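Local coordinates for microbial collagenase (Bacillus anthracis, PDB 5SV5), which probably helps to degrade collagen as a zinc-dependent peptidase, the deposited fragment being its pre-peptidase C-terminal domain, here with bound sodium, at residues 15-20 with 44-49. Residues are numbered along the deposited sequence; the frame is centred on the assembly and turned at random.
With NA (sodium ion), chain B.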
loop_
_atom_site.group_PDB
_atom_site.type_symbol
_atom_site.label_atom_id
_atom_site.label_comp_id
_atom_site.label_asym_id
_atom_site.label_seq_id
_atom_site.Cartn_x
_atom_site.Cartn_y
_atom_site.Cartn_z
ATOM N N THR A 15 11.242 -3.145 2.611
ATOM C CA THR A 15 11.152 -3.498 1.214
ATOM C C THR A 15 10.651 -4.936 1.163
ATOM O O THR A 15 11.316 -5.831 1.696
ATOM C CB THR A 15 12.504 -3.357 0.532
ATOM O OG1 THR A 15 13.013 -2.033 0.757
ATOM C CG2 THR A 15 12.335 -3.579 -0.940
ATOM N N ILE A 16 9.499 -5.162 0.532
ATOM C CA ILE A 16 8.904 -6.493 0.505
ATOM C C ILE A 16 8.160 -6.721 -0.803
ATOM O O ILE A 16 7.466 -5.826 -1.300
ATOM C CB ILE A 16 7.973 -6.671 1.744
ATOM C CG1 ILE A 16 7.542 -8.128 1.905
ATOM C CG2 ILE A 16 6.775 -5.715 1.712
ATOM C CD1 ILE A 16 6.930 -8.417 3.267
ATOM N N LYS A 17 8.313 -7.913 -1.374
ATOM C CA LYS A 17 7.595 -8.254 -2.595
ATOM C C LYS A 17 6.313 -9.019 -2.301
ATOM O O LYS A 17 6.228 -9.796 -1.330
ATOM C CB LYS A 17 8.472 -9.027 -3.578
ATOM C CG LYS A 17 9.612 -8.213 -4.173
ATOM C CD LYS A 17 9.976 -8.725 -5.563
ATOM C CE LYS A 17 11.258 -8.110 -6.113
ATOM N NZ LYS A 17 11.466 -8.370 -7.563
ATOM N N GLY A 18 5.323 -8.804 -3.160
ATOM C CA GLY A 18 4.043 -9.480 -3.066
ATOM C C GLY A 18 3.526 -9.804 -4.456
ATOM O O GLY A 18 4.195 -9.514 -5.482
ATOM N N SER A 19 2.353 -10.417 -4.514
ATOM C CA SER A 19 1.739 -10.702 -5.788
ATOM C C SER A 19 0.241 -10.542 -5.682
ATOM O O SER A 19 -0.350 -10.661 -4.598
ATOM C CB SER A 19 2.103 -12.098 -6.289
ATOM O OG SER A 19 1.548 -13.081 -5.455
ATOM N N LEU A 20 -0.363 -10.268 -6.839
ATOM C CA LEU A 20 -1.813 -10.130 -6.985
ATOM C C LEU A 20 -2.197 -11.011 -8.171
ATOM O O LEU A 20 -2.472 -10.526 -9.270
ATOM C CB LEU A 20 -2.220 -8.669 -7.185
ATOM C CG LEU A 20 -1.860 -7.724 -6.026
ATOM C CD1 LEU A 20 -2.084 -6.283 -6.448
ATOM C CD2 LEU A 20 -2.643 -8.029 -4.763
ATOM N N LEU A 44 6.404 -0.867 -6.933
ATOM C CA LEU A 44 6.858 -1.135 -8.297
ATOM C C LEU A 44 5.915 -2.175 -8.891
ATOM O O LEU A 44 5.818 -3.304 -8.404
ATOM C CB LEU A 44 8.305 -1.630 -8.305
ATOM C CG LEU A 44 9.292 -0.660 -7.630
ATOM C CD1 LEU A 44 10.707 -1.218 -7.642
ATOM C CD2 LEU A 44 9.223 0.757 -8.164
ATOM N N ASN A 45 5.216 -1.761 -9.944
ATOM C CA ASN A 45 4.209 -2.560 -10.648
ATOM C C ASN A 45 4.950 -3.331 -11.731
ATOM O O ASN A 45 5.068 -2.876 -12.877
ATOM C CB ASN A 45 3.162 -1.594 -11.204
ATOM C CG ASN A 45 2.060 -2.257 -11.986
ATOM O OD1 ASN A 45 1.949 -3.484 -12.070
ATOM N ND2 ASN A 45 1.219 -1.423 -12.574
ATOM N N GLU A 46 5.479 -4.497 -11.363
ATOM C CA GLU A 46 6.455 -5.188 -12.197
ATOM C C GLU A 46 5.913 -5.643 -13.543
ATOM O O GLU A 46 6.663 -5.663 -14.520
ATOM C CB GLU A 46 7.080 -6.349 -11.417
ATOM C CG GLU A 46 7.818 -5.891 -10.160
ATOM C CD GLU A 46 8.524 -7.003 -9.406
ATOM O OE1 GLU A 46 8.164 -8.197 -9.575
ATOM O OE2 GLU A 46 9.455 -6.676 -8.636
ATOM N N TYR A 47 4.646 -6.028 -13.599
ATOM C CA TYR A 47 4.026 -6.499 -14.847
ATOM C C TYR A 47 3.089 -5.478 -15.475
ATOM O O TYR A 47 2.443 -5.772 -16.479
ATOM C CB TYR A 47 3.349 -7.864 -14.632
ATOM C CG TYR A 47 4.364 -8.976 -14.587
ATOM C CD1 TYR A 47 5.086 -9.239 -13.434
ATOM C CD2 TYR A 47 4.673 -9.709 -15.729
ATOM C CE1 TYR A 47 6.072 -10.218 -13.413
ATOM C CE2 TYR A 47 5.650 -10.692 -15.720
ATOM C CZ TYR A 47 6.346 -10.946 -14.560
ATOM O OH TYR A 47 7.314 -11.929 -14.537
ATOM N N GLY A 48 3.035 -4.265 -14.924
ATOM C CA GLY A 48 2.257 -3.202 -15.547
ATOM C C GLY A 48 0.776 -3.482 -15.591
ATOM O O GLY A 48 0.123 -3.136 -16.567
ATOM N N ILE A 49 0.239 -4.088 -14.529
ATOM C CA ILE A 49 -1.189 -4.378 -14.460
ATOM C C ILE A 49 -1.948 -3.165 -13.922
ATOM O O ILE A 49 -1.358 -2.141 -13.552
ATOM C CB ILE A 49 -1.479 -5.643 -13.596
ATOM C CG1 ILE A 49 -1.157 -5.426 -12.105
ATOM C CG2 ILE A 49 -0.711 -6.840 -14.148
ATOM C CD1 ILE A 49 -1.689 -6.514 -11.200
HETATM NA NA NA B . -0.883 -11.165 -2.428
HETATM O O HOH W 1 1.444 -11.174 -1.876
HETATM O O HOH W 2 -0.432 -13.241 -1.254
#
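A salt bridge joins K17 to E46 across strand 98-104, which lies between strands 14-20 and 37-45 in the sheet. K17 NZ donates to E46 OE2 at 2.8 Å and meets the syn lone pair, on the side of the other carboxylate oxygen. The two extended chains cross at about a right angle, and K17 CE also comes within 3.4 Å of E46 OE2. In E46, CG stands anti to the carbonyl carbon (chi1 -61°), and the straight chain beyond carries the carboxylate out to the lysine. E46 OE1 is hydrogen-bonded to T99 OG1 on the intervening strand, so both oxygens are engaged. Within the type I turn from N45 to G48, G48 N donates to N45 O at 3.2 Å. The N45 amide then ties in the next residue: N45 OD1 accepts from I49 N at 3.1 Å, while N45 ND2 donates to I49 O at 2.8 Å, nearly in its own amide plane. On strand 14-20, S19 O coordinates a sodium ion at 2.3 Å, together with D24 and D27. One water ligand of that ion accepts from S19 N. K17 is exposed and has a second conformer, so the pair is probably a loose surface bridge, with T99 probably helping to fix the carboxylate.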